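Local coordinates for decapping nuclease RAI1 (Scheffersomyces stipitis, PDB 5BTO), which hydrolyses the NAD cap from a subset of RNAs, releasing the whole NAD moiety, and binds the exoribonuclease RAT1, which it stabilises and stimulates, at residues V41-Q44 against K45-K48; L94-Y97 against E98-N102; M210-N213 against Y214-Y217; S363-P366 against S367-T370; G378-N381 against S382-R385. One frame throughout, in Å; residues are numbered along the deposited sequence.

Interaction 1: V41-Q44 against K45-K48; sequences VYDQ and KIVK
Asp43 caps the helix that begins at Gln44: its OD1 accepts Ile46 N at 2.9 Å, in a nearly straight bond (170°) on the lone pair that faces away from the other carboxylate oxygen. With CG anti to the backbone N (chi1 180°), the carboxylate is thrown forward across the first turn, where it crosses the Ile46 side chain at about a right angle and OD1 lies 3.4 Å from Ile46 CG1. The backbone takes over behind it, Val47 N bonding to Asp43 O at 2.9 Å and Lys48 N to Gln44 O. Ahead of the cap, Val41 folds back on the same turn. Its CG1 is the touching branch, 3.7 Å from Val47 CG2 as the two valines slide past each other in opposite directions, and 3.8 Å from Ile46 CG2, whose side chain it meets crosswise. Gln44 bends back on its own segment, NE2 reaching Tyr42 O at 3.0 Å from above the carbonyl plane and also bonding Ala31 O. The turn thus joins edge strand 40-41 to helix 44-50, with Gln44 and Val47 against strand 27-34, Lys48 paired with Glu28 of that strand, and Tyr42 lying on helix 87-101.

Interaction 2: L94-Y97 against E98-N102; sequences LTKY and EQEHN
The ring of Tyr97 lies against the C-terminal part of its helix, CE1 3.7 Å from His101 CB and CE2 3.9 Å from Asn102 CB. CG stands anti to the backbone N (chi1 169°), which carries the ring forward alongside them; it crosses the His101 side chain at about a right angle, while its plane is only 18° from that of the Asn102 amide. The more closely packed flank is that of Leu94 and Glu98, both buried. Leu94 CD1 sits 3.5 Å from Glu98 OE2, an apolar methyl beside a carboxylate whose oxygens are satisfied by other groups: a salt bridge to Arg398 and a bond from Trp397 at OE1, and the amide of Val107 at OE2. The outer flank is looser and ionic. Lys96 NZ forms a salt bridge with the exposed Glu100, 3.0 Å from OE2 on its syn side and weakly to OE1. Toward this end of the helix Tyr97 O receives His101 N at 2.8 Å, and Glu100 N and Asn102 N only weakly. Helix 87-101 is wedged between helix 392-400, where Phe394 touches Leu94 and Thr95 and Trp397 touches Thr95 and Gln99, and strand 27-34, where Phe30 meets the Tyr97 ring.

Interaction 3: M210-N213 against Y214-Y217; sequences MVNN and YEQY
Asn212 grips the backbone and the side chain of Glu215 at once, using both ends of its amide. OD1 accepts Glu215 N at 3.0 Å, a straight bond (166°) pointing almost down the carbonyl bond, and takes Tyr214 N as a second, weak and bent donor at 2.9 Å. The other end gives ND2 to Glu215 OE1 at 3.0 Å; this N-H lies in the plane of the asparagine amide yet reaches the carboxylate from above its plane, the two flat groups being turned 47° apart. What brings the amide over the turn is a chi1 of 80°, with CG in the crowded position between backbone N and carbonyl carbon. Two good bonds, one at each end, and a weak third are likely to fix the rotation of the amide.

Two waters tie the chain further: one donates to both Asn212 O and Glu215 O, at 2.8 Å and 2.9 Å, and the other donates to Asn213 O while accepting from Gln216 NE2. Farther out, Asn213 OD1 is held by the amide of Ile78, and Arg34 of strand 27-34 bonds Tyr214 O. The bond from Asn212 OD1 to Tyr214 N, two residues on, is that of an Asx turn, weak here, and the straighter bond to Glu215 N, three residues on, reinforces it. The turn leads into strand 216-225 of the large mixed sheet, with the Glu215 side chain about 7 Å from that of Glu235, a substrate-binding residue.

Interaction 4: S363-P366 against S367-T370; sequences SFDP and STRT
A G1 beta bulge closes the hairpin between strands 359-365 and 370-375, with Arg369 and Thr370 both set against Asp365. Asp365 N bonds Thr370 O at 3.0 Å, and Asp365 O gathers weaker bonds from Thr368 N, Arg369 N and Thr370 N. Arg369 takes the positive phi (51°) that such a bulge commonly has at its first position. The Asp365 carboxylate bends over the turn, where OD2 accepts the Thr368 hydroxyl OG1 at 2.8 Å and OD1 accepts Ser367 N at 3.2 Å, both donors standing above the carboxylate plane. Ser367 OG lies 3.0 Å from Asp365 OD1, within reach of both oxygens. The outer side of the turn is clasped by a water that donates to Pro366 O and accepts from Arg369 NE at 2.7 Å, in the guanidinium plane. On the buried side Phe364 CE1 packs 3.8 Å from Arg369 CA, and Pro366 N lies over one face of the ring. With an alanine here in place of Asp365, Thr368 OG1 and Ser367 N would probably lose this acceptor and the turn would be freer to move. The hydroxyl and amide donors probably offset the charge of the Asp365 carboxylate, so the turn is tied by polar bonds from its own hydroxyls and amides.

Interaction 5: G378-N381 against S382-R385; sequences GNEN and SRLR
Two successive turns of the helix 378-388 make up this contact, bound by a run of i to i+4 backbone bonds: Ser382 N to Gly378 O, Arg383 N to Asn379 O, Leu384 N to Glu380 O and Arg385 N to Asn381 O, all between 2.8 and 3.0 Å. On one flank the side chains repeat the same spacing. Asn381 OD1 accepts Arg385 NE at 2.8 Å in a nearly straight bond, the oxygen lying in the guanidinium plane at its edge while the donor is tilted 25° from the plane of the asparagine carbonyl. The two flat groups are turned 51° apart and the side chains meet at a slant. Asn381 CG stands anti to the backbone N (chi1 180°), sending its amide forward to the arginine, whose chain, extended from CG to NE, brings CD to 3.5 Å from Asn381 OD1. The NH2 end of Arg385 goes on to the carbonyls of Ala138 and Lys358. A methionine at Arg385 would probably leave Asn381 OD1 without the NE donor and the two carbonyls without NH2, and the asparagine amide free to turn.

On another flank Glu380 and Arg383 run side by side and pair only loosely, OE1 to NH2 at 3.6 Å, near the guanidinium plane; the firmer partner of Arg383 is Glu388, met through NH1. The helix rests on the large sheet, Leu384 and Arg385 packing on strand 132-139 and Asn381 and Leu384 on Ala359 of strand 359-365.

Interactions 1, 2 and 3 form one neighbourhood: Tyr42 O of interaction 1 packs on Lys96 CE of interaction 2, and Lys48 NZ bonds Tyr217 OH of interaction 3. All three touch strand 27-34. Interactions 4 and 5 lie away from the annotated sites, and both involve strand 359-365, with nearest atoms about 11 Å apart. Interactions 1 and 4 are surface contacts; the other three are partly buried. Chemistry follows local structure: a side-chain carboxylate starts the helix of interaction 1, another ties the hairpin of interaction 4, an amide turns the chain in interaction 3, and in the helices of interactions 2 and 5 ion pairs or an amide-guanidinium bond supplement the backbone.

Interaction 1: V41-Q44 against K45-K48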
# COMPACT_ATOMS: atom_id res chain seq x y z
N VAL A 41 -35.90 -20.90 3.49
CA VAL A 41 -36.83 -21.06 2.38
C VAL A 41 -36.09 -20.80 1.07
O VAL A 41 -35.44 -19.77 0.93
CB VAL A 41 -37.98 -20.06 2.50
CG1 VAL A 41 -39.03 -20.32 1.41
CG2 VAL A 41 -38.59 -20.12 3.89
N TYR A 42 -36.20 -21.73 0.12
CA TYR A 42 -35.39 -21.68 -1.10
C TYR A 42 -36.19 -21.58 -2.40
O TYR A 42 -35.64 -21.18 -3.43
CB TYR A 42 -34.45 -22.89 -1.18
CG TYR A 42 -33.44 -22.94 -0.05
CD1 TYR A 42 -32.37 -22.06 -0.02
CD2 TYR A 42 -33.58 -23.85 0.99
CE1 TYR A 42 -31.45 -22.09 1.01
CE2 TYR A 42 -32.66 -23.89 2.03
CZ TYR A 42 -31.60 -23.00 2.03
OH TYR A 42 -30.67 -23.01 3.05
N ASP A 43 -37.47 -21.94 -2.36
CA ASP A 43 -38.32 -21.88 -3.54
C ASP A 43 -38.57 -20.44 -3.92
O ASP A 43 -39.01 -19.64 -3.08
CB ASP A 43 -39.65 -22.58 -3.29
CG ASP A 43 -40.57 -22.54 -4.49
OD1 ASP A 43 -41.35 -21.57 -4.62
OD2 ASP A 43 -40.52 -23.47 -5.32
N GLN A 44 -38.30 -20.09 -5.18
CA GLN A 44 -38.34 -18.69 -5.59
C GLN A 44 -39.74 -18.09 -5.48
O GLN A 44 -39.90 -16.95 -5.03
CB GLN A 44 -37.79 -18.50 -7.00
CG GLN A 44 -36.33 -18.89 -7.15
CD GLN A 44 -35.45 -18.13 -6.16
OE1 GLN A 44 -35.09 -16.98 -6.40
NE2 GLN A 44 -35.12 -18.77 -5.05
N LYS A 45 -40.75 -18.84 -5.89
CA LYS A 45 -42.11 -18.32 -5.83
C LYS A 45 -42.53 -18.06 -4.39
O LYS A 45 -43.06 -16.99 -4.08
CB LYS A 45 -43.09 -19.28 -6.51
CG LYS A 45 -44.48 -18.69 -6.61
CD LYS A 45 -45.34 -19.52 -7.56
CE LYS A 45 -46.60 -18.76 -7.95
NZ LYS A 45 -47.41 -18.41 -6.76
N ILE A 46 -42.30 -19.03 -3.51
CA ILE A 46 -42.63 -18.89 -2.10
C ILE A 46 -41.87 -17.75 -1.43
O ILE A 46 -42.45 -16.97 -0.66
CB ILE A 46 -42.39 -20.21 -1.33
CG1 ILE A 46 -43.31 -21.32 -1.87
CG2 ILE A 46 -42.62 -20.01 0.16
CD1 ILE A 46 -43.17 -22.63 -1.13
N VAL A 47 -40.57 -17.64 -1.70
CA VAL A 47 -39.79 -16.56 -1.13
C VAL A 47 -40.36 -15.20 -1.52
O VAL A 47 -40.53 -14.32 -0.68
CB VAL A 47 -38.30 -16.64 -1.54
CG1 VAL A 47 -37.58 -15.36 -1.18
CG2 VAL A 47 -37.64 -17.83 -0.87
N LYS A 48 -40.66 -15.04 -2.81
CA LYS A 48 -41.18 -13.78 -3.33
C LYS A 48 -42.60 -13.49 -2.85
O LYS A 48 -42.94 -12.33 -2.59
CB LYS A 48 -41.11 -13.78 -4.86
CG LYS A 48 -39.71 -13.87 -5.42
CD LYS A 48 -39.02 -12.52 -5.42
CE LYS A 48 -37.54 -12.65 -5.75
NZ LYS A 48 -36.95 -11.32 -6.05

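Interaction 2: L94-Y97 against E98-N102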
# COMPACT_ATOMS: atom_id res chain seq x y z
N LEU A 94 -27.49 -21.52 -4.00
CA LEU A 94 -26.72 -21.43 -5.24
C LEU A 94 -26.82 -22.73 -6.04
O LEU A 94 -26.94 -22.71 -7.27
CB LEU A 94 -25.24 -21.12 -4.94
CG LEU A 94 -24.31 -21.10 -6.15
CD1 LEU A 94 -24.71 -20.05 -7.17
CD2 LEU A 94 -22.87 -20.86 -5.66
N THR A 95 -26.78 -23.85 -5.34
CA THR A 95 -26.90 -25.15 -5.99
C THR A 95 -28.23 -25.23 -6.73
O THR A 95 -28.29 -25.67 -7.88
CB THR A 95 -26.77 -26.29 -4.98
OG1 THR A 95 -25.46 -26.27 -4.39
CG2 THR A 95 -26.98 -27.64 -5.66
N LYS A 96 -29.29 -24.81 -6.06
CA LYS A 96 -30.63 -24.85 -6.66
C LYS A 96 -30.67 -23.97 -7.90
O LYS A 96 -31.22 -24.35 -8.93
CB LYS A 96 -31.65 -24.41 -5.62
CG LYS A 96 -33.11 -24.46 -6.09
CD LYS A 96 -34.01 -24.01 -4.95
CE LYS A 96 -35.49 -24.06 -5.35
NZ LYS A 96 -35.90 -25.43 -5.76
N TYR A 97 -30.09 -22.78 -7.80
CA TYR A 97 -30.02 -21.90 -8.95
C TYR A 97 -29.26 -22.52 -10.13
O TYR A 97 -29.71 -22.46 -11.28
CB TYR A 97 -29.41 -20.54 -8.56
CG TYR A 97 -29.09 -19.69 -9.76
CD1 TYR A 97 -30.08 -18.97 -10.41
CD2 TYR A 97 -27.80 -19.64 -10.28
CE1 TYR A 97 -29.81 -18.21 -11.52
CE2 TYR A 97 -27.51 -18.88 -11.40
CZ TYR A 97 -28.53 -18.17 -12.02
OH TYR A 97 -28.28 -17.40 -13.13
N GLU A 98 -28.10 -23.11 -9.86
CA GLU A 98 -27.30 -23.67 -10.94
C GLU A 98 -28.03 -24.81 -11.64
O GLU A 98 -28.04 -24.89 -12.87
CB GLU A 98 -25.91 -24.09 -10.42
CG GLU A 98 -25.14 -22.87 -9.92
CD GLU A 98 -23.76 -23.19 -9.37
OE1 GLU A 98 -23.50 -24.37 -9.03
OE2 GLU A 98 -22.94 -22.24 -9.28
N GLN A 99 -28.67 -25.66 -10.85
CA GLN A 99 -29.46 -26.78 -11.37
C GLN A 99 -30.67 -26.35 -12.19
O GLN A 99 -30.97 -26.94 -13.23
CB GLN A 99 -29.95 -27.63 -10.21
CG GLN A 99 -28.85 -28.42 -9.53
CD GLN A 99 -29.29 -29.00 -8.21
OE1 GLN A 99 -30.33 -28.62 -7.67
NE2 GLN A 99 -28.51 -29.94 -7.68
N GLU A 100 -31.37 -25.33 -11.72
CA GLU A 100 -32.70 -25.02 -12.27
C GLU A 100 -32.75 -23.85 -13.25
O GLU A 100 -33.65 -23.78 -14.09
CB GLU A 100 -33.70 -24.82 -11.14
CG GLU A 100 -33.89 -26.09 -10.31
CD GLU A 100 -34.76 -25.89 -9.08
OE1 GLU A 100 -35.40 -24.82 -8.97
OE2 GLU A 100 -34.82 -26.81 -8.24
N HIS A 101 -31.78 -22.94 -13.16
CA HIS A 101 -31.82 -21.74 -13.97
C HIS A 101 -30.54 -21.46 -14.74
O HIS A 101 -30.53 -20.59 -15.62
CB HIS A 101 -32.25 -20.54 -13.12
CG HIS A 101 -33.61 -20.70 -12.52
ND1 HIS A 101 -34.76 -20.65 -13.27
CD2 HIS A 101 -33.99 -20.96 -11.25
CE1 HIS A 101 -35.80 -20.85 -12.49
NE2 HIS A 101 -35.37 -21.04 -11.25
N ASN A 102 -29.47 -22.17 -14.44
CA ASN A 102 -28.24 -21.92 -15.15
C ASN A 102 -27.82 -23.09 -16.02
O ASN A 102 -26.64 -23.27 -16.30
CB ASN A 102 -27.11 -21.53 -14.19
CG ASN A 102 -26.03 -20.72 -14.87
OD1 ASN A 102 -26.32 -19.89 -15.73
ND2 ASN A 102 -24.77 -20.96 -14.48

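Interaction 3: M210-N213 against Y214-Y217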
# COMPACT_ATOMS: atom_id res chain seq x y z
N MET A 210 -45.93 -7.95 17.10
CA MET A 210 -44.70 -8.45 17.70
C MET A 210 -43.52 -8.26 16.75
O MET A 210 -43.66 -8.37 15.54
CB MET A 210 -44.84 -9.92 18.08
CG MET A 210 -43.63 -10.50 18.79
SD MET A 210 -43.91 -12.19 19.37
CE MET A 210 -42.34 -12.57 20.13
N VAL A 211 -42.35 -7.97 17.32
CA VAL A 211 -41.14 -7.73 16.54
C VAL A 211 -40.13 -8.86 16.73
O VAL A 211 -39.96 -9.36 17.85
CB VAL A 211 -40.48 -6.40 16.93
CG1 VAL A 211 -39.16 -6.22 16.20
CG2 VAL A 211 -41.41 -5.24 16.65
N ASN A 212 -39.47 -9.25 15.64
CA ASN A 212 -38.49 -10.33 15.68
C ASN A 212 -37.34 -10.08 14.71
O ASN A 212 -37.45 -9.29 13.78
CB ASN A 212 -39.16 -11.67 15.35
CG ASN A 212 -39.36 -11.88 13.86
OD1 ASN A 212 -38.45 -12.31 13.15
ND2 ASN A 212 -40.56 -11.57 13.38
N ASN A 213 -36.22 -10.77 14.94
CA ASN A 213 -35.11 -10.69 13.99
C ASN A 213 -34.76 -12.04 13.38
O ASN A 213 -33.68 -12.23 12.83
CB ASN A 213 -33.88 -10.02 14.62
CG ASN A 213 -33.22 -10.88 15.68
OD1 ASN A 213 -33.71 -11.95 16.03
ND2 ASN A 213 -32.08 -10.42 16.19
N TYR A 214 -35.70 -12.99 13.48
CA TYR A 214 -35.57 -14.27 12.81
C TYR A 214 -35.77 -14.12 11.31
O TYR A 214 -35.02 -14.67 10.50
CB TYR A 214 -36.59 -15.27 13.34
CG TYR A 214 -36.17 -15.95 14.62
CD1 TYR A 214 -36.26 -15.29 15.84
CD2 TYR A 214 -35.67 -17.25 14.61
CE1 TYR A 214 -35.87 -15.91 17.01
CE2 TYR A 214 -35.28 -17.88 15.78
CZ TYR A 214 -35.38 -17.20 16.98
OH TYR A 214 -35.00 -17.82 18.14
N GLU A 215 -36.79 -13.36 10.94
CA GLU A 215 -37.18 -13.23 9.54
C GLU A 215 -36.17 -12.41 8.75
O GLU A 215 -35.87 -11.28 9.11
CB GLU A 215 -38.58 -12.63 9.41
CG GLU A 215 -39.69 -13.54 9.90
CD GLU A 215 -41.04 -12.86 9.88
OE1 GLU A 215 -41.17 -11.77 10.48
OE2 GLU A 215 -41.97 -13.41 9.26
N GLN A 216 -35.66 -13.01 7.67
CA GLN A 216 -34.71 -12.35 6.78
C GLN A 216 -35.04 -12.67 5.33
O GLN A 216 -35.32 -13.82 5.00
CB GLN A 216 -33.29 -12.82 7.06
CG GLN A 216 -32.72 -12.42 8.39
CD GLN A 216 -31.27 -12.85 8.53
OE1 GLN A 216 -30.83 -13.79 7.87
NE2 GLN A 216 -30.53 -12.15 9.38
N TYR A 217 -34.97 -11.66 4.48
CA TYR A 217 -35.11 -11.84 3.04
C TYR A 217 -33.75 -11.55 2.41
O TYR A 217 -33.19 -10.46 2.60
CB TYR A 217 -36.18 -10.90 2.48
CG TYR A 217 -36.31 -10.92 0.97
CD1 TYR A 217 -36.88 -12.00 0.31
CD2 TYR A 217 -35.88 -9.85 0.20
CE1 TYR A 217 -37.00 -12.02 -1.06
CE2 TYR A 217 -36.00 -9.86 -1.18
CZ TYR A 217 -36.57 -10.95 -1.81
OH TYR A 217 -36.70 -10.96 -3.17
O HOH W 1 -36.88 -9.37 11.04
O HOH W 2 -31.53 -10.92 11.66

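Interaction 4: S363-P366 against S367-T370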
# COMPACT_ATOMS: atom_id res chain seq x y z
N SER A 363 -6.76 -10.73 7.02
CA SER A 363 -6.94 -10.10 8.33
C SER A 363 -6.51 -8.64 8.32
O SER A 363 -5.44 -8.29 7.80
CB SER A 363 -6.15 -10.86 9.40
OG SER A 363 -6.32 -10.28 10.68
N PHE A 364 -7.33 -7.79 8.91
CA PHE A 364 -6.89 -6.46 9.26
C PHE A 364 -6.79 -6.35 10.77
O PHE A 364 -7.75 -6.61 11.49
CB PHE A 364 -7.84 -5.38 8.73
CG PHE A 364 -7.50 -4.00 9.24
CD1 PHE A 364 -6.38 -3.34 8.78
CD2 PHE A 364 -8.31 -3.37 10.17
CE1 PHE A 364 -6.05 -2.07 9.26
CE2 PHE A 364 -8.00 -2.11 10.65
CZ PHE A 364 -6.87 -1.45 10.19
N ASP A 365 -5.58 -5.99 11.23
CA ASP A 365 -5.29 -5.87 12.66
C ASP A 365 -5.20 -4.39 13.05
O ASP A 365 -4.26 -3.70 12.66
CB ASP A 365 -3.97 -6.57 12.97
CG ASP A 365 -3.52 -6.38 14.40
OD1 ASP A 365 -4.37 -6.12 15.28
OD2 ASP A 365 -2.31 -6.49 14.66
N PRO A 366 -6.18 -3.90 13.81
CA PRO A 366 -6.20 -2.48 14.15
C PRO A 366 -5.00 -2.03 14.99
O PRO A 366 -4.57 -0.89 14.87
CB PRO A 366 -7.48 -2.33 14.97
CG PRO A 366 -8.35 -3.45 14.54
CD PRO A 366 -7.42 -4.59 14.22
N SER A 367 -4.47 -2.92 15.83
CA SER A 367 -3.39 -2.53 16.73
C SER A 367 -2.13 -2.18 15.96
O SER A 367 -1.39 -1.28 16.34
CB SER A 367 -3.12 -3.61 17.79
OG SER A 367 -2.52 -4.76 17.23
N THR A 368 -1.89 -2.90 14.86
CA THR A 368 -0.70 -2.67 14.04
C THR A 368 -1.04 -1.97 12.73
O THR A 368 -0.15 -1.54 11.98
CB THR A 368 0.02 -3.98 13.72
OG1 THR A 368 -0.86 -4.85 12.99
CG2 THR A 368 0.45 -4.67 15.00
N ARG A 369 -2.34 -1.86 12.46
CA ARG A 369 -2.85 -1.33 11.20
C ARG A 369 -2.21 -2.01 9.99
O ARG A 369 -1.71 -1.35 9.08
CB ARG A 369 -2.71 0.19 11.14
CG ARG A 369 -3.71 0.89 12.04
CD ARG A 369 -3.74 2.39 11.82
NE ARG A 369 -4.69 3.05 12.71
CZ ARG A 369 -4.98 4.34 12.63
NH1 ARG A 369 -4.40 5.09 11.71
NH2 ARG A 369 -5.86 4.87 13.48
N THR A 370 -2.23 -3.33 10.00
CA THR A 370 -1.69 -4.10 8.89
C THR A 370 -2.80 -4.95 8.28
O THR A 370 -3.65 -5.47 8.99
CB THR A 370 -0.50 -4.98 9.31
OG1 THR A 370 -0.95 -6.01 10.21
CG2 THR A 370 0.56 -4.14 10.01
O HOH W 3 -6.02 1.33 14.31

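Interaction 5: G378-N381 against S382-R385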
# COMPACT_ATOMS: atom_id res chain seq x y z
N GLY A 378 -3.12 -27.29 7.23
CA GLY A 378 -3.98 -28.28 6.61
C GLY A 378 -5.28 -28.56 7.34
O GLY A 378 -6.32 -28.78 6.72
N ASN A 379 -5.23 -28.58 8.67
CA ASN A 379 -6.43 -28.94 9.42
C ASN A 379 -7.48 -27.82 9.40
O ASN A 379 -8.69 -28.10 9.46
CB ASN A 379 -6.08 -29.39 10.84
CG ASN A 379 -5.58 -30.84 10.89
OD1 ASN A 379 -6.01 -31.68 10.10
ND2 ASN A 379 -4.66 -31.12 11.81
N GLU A 380 -7.04 -26.57 9.30
CA GLU A 380 -7.99 -25.48 9.10
C GLU A 380 -8.61 -25.56 7.71
O GLU A 380 -9.82 -25.39 7.55
CB GLU A 380 -7.31 -24.12 9.31
CG GLU A 380 -6.85 -23.89 10.74
CD GLU A 380 -6.68 -22.42 11.05
OE1 GLU A 380 -7.59 -21.63 10.69
OE2 GLU A 380 -5.65 -22.05 11.63
N ASN A 381 -7.78 -25.82 6.71
CA ASN A 381 -8.25 -26.06 5.35
C ASN A 381 -9.31 -27.16 5.32
O ASN A 381 -10.40 -26.99 4.74
CB ASN A 381 -7.05 -26.43 4.46
CG ASN A 381 -7.46 -26.70 3.02
OD1 ASN A 381 -7.85 -25.79 2.29
ND2 ASN A 381 -7.36 -27.96 2.60
N SER A 382 -9.00 -28.27 5.98
CA SER A 382 -9.91 -29.41 6.04
C SER A 382 -11.23 -29.03 6.71
O SER A 382 -12.31 -29.33 6.19
CB SER A 382 -9.24 -30.57 6.78
OG SER A 382 -10.13 -31.66 6.91
N ARG A 383 -11.15 -28.37 7.86
CA ARG A 383 -12.36 -27.91 8.54
C ARG A 383 -13.26 -27.07 7.63
O ARG A 383 -14.48 -27.24 7.60
CB ARG A 383 -11.99 -27.13 9.81
CG ARG A 383 -13.18 -26.41 10.45
CD ARG A 383 -12.80 -25.70 11.74
NE ARG A 383 -11.79 -24.65 11.55
CZ ARG A 383 -12.07 -23.39 11.25
NH1 ARG A 383 -13.32 -22.99 11.10
NH2 ARG A 383 -11.08 -22.50 11.10
N LEU A 384 -12.66 -26.15 6.87
CA LEU A 384 -13.45 -25.28 5.99
C LEU A 384 -14.04 -26.02 4.79
O LEU A 384 -15.20 -25.82 4.43
CB LEU A 384 -12.62 -24.08 5.52
CG LEU A 384 -12.11 -23.17 6.65
CD1 LEU A 384 -11.07 -22.17 6.14
CD2 LEU A 384 -13.26 -22.44 7.33
N ARG A 385 -13.24 -26.88 4.16
CA ARG A 385 -13.66 -27.57 2.95
C ARG A 385 -14.62 -28.71 3.25
O ARG A 385 -15.32 -29.18 2.35
CB ARG A 385 -12.45 -28.10 2.17
CG ARG A 385 -11.65 -27.00 1.52
CD ARG A 385 -10.43 -27.52 0.77
NE ARG A 385 -9.66 -26.40 0.25
CZ ARG A 385 -9.90 -25.82 -0.91
NH1 ARG A 385 -10.87 -26.28 -1.70
NH2 ARG A 385 -9.16 -24.78 -1.30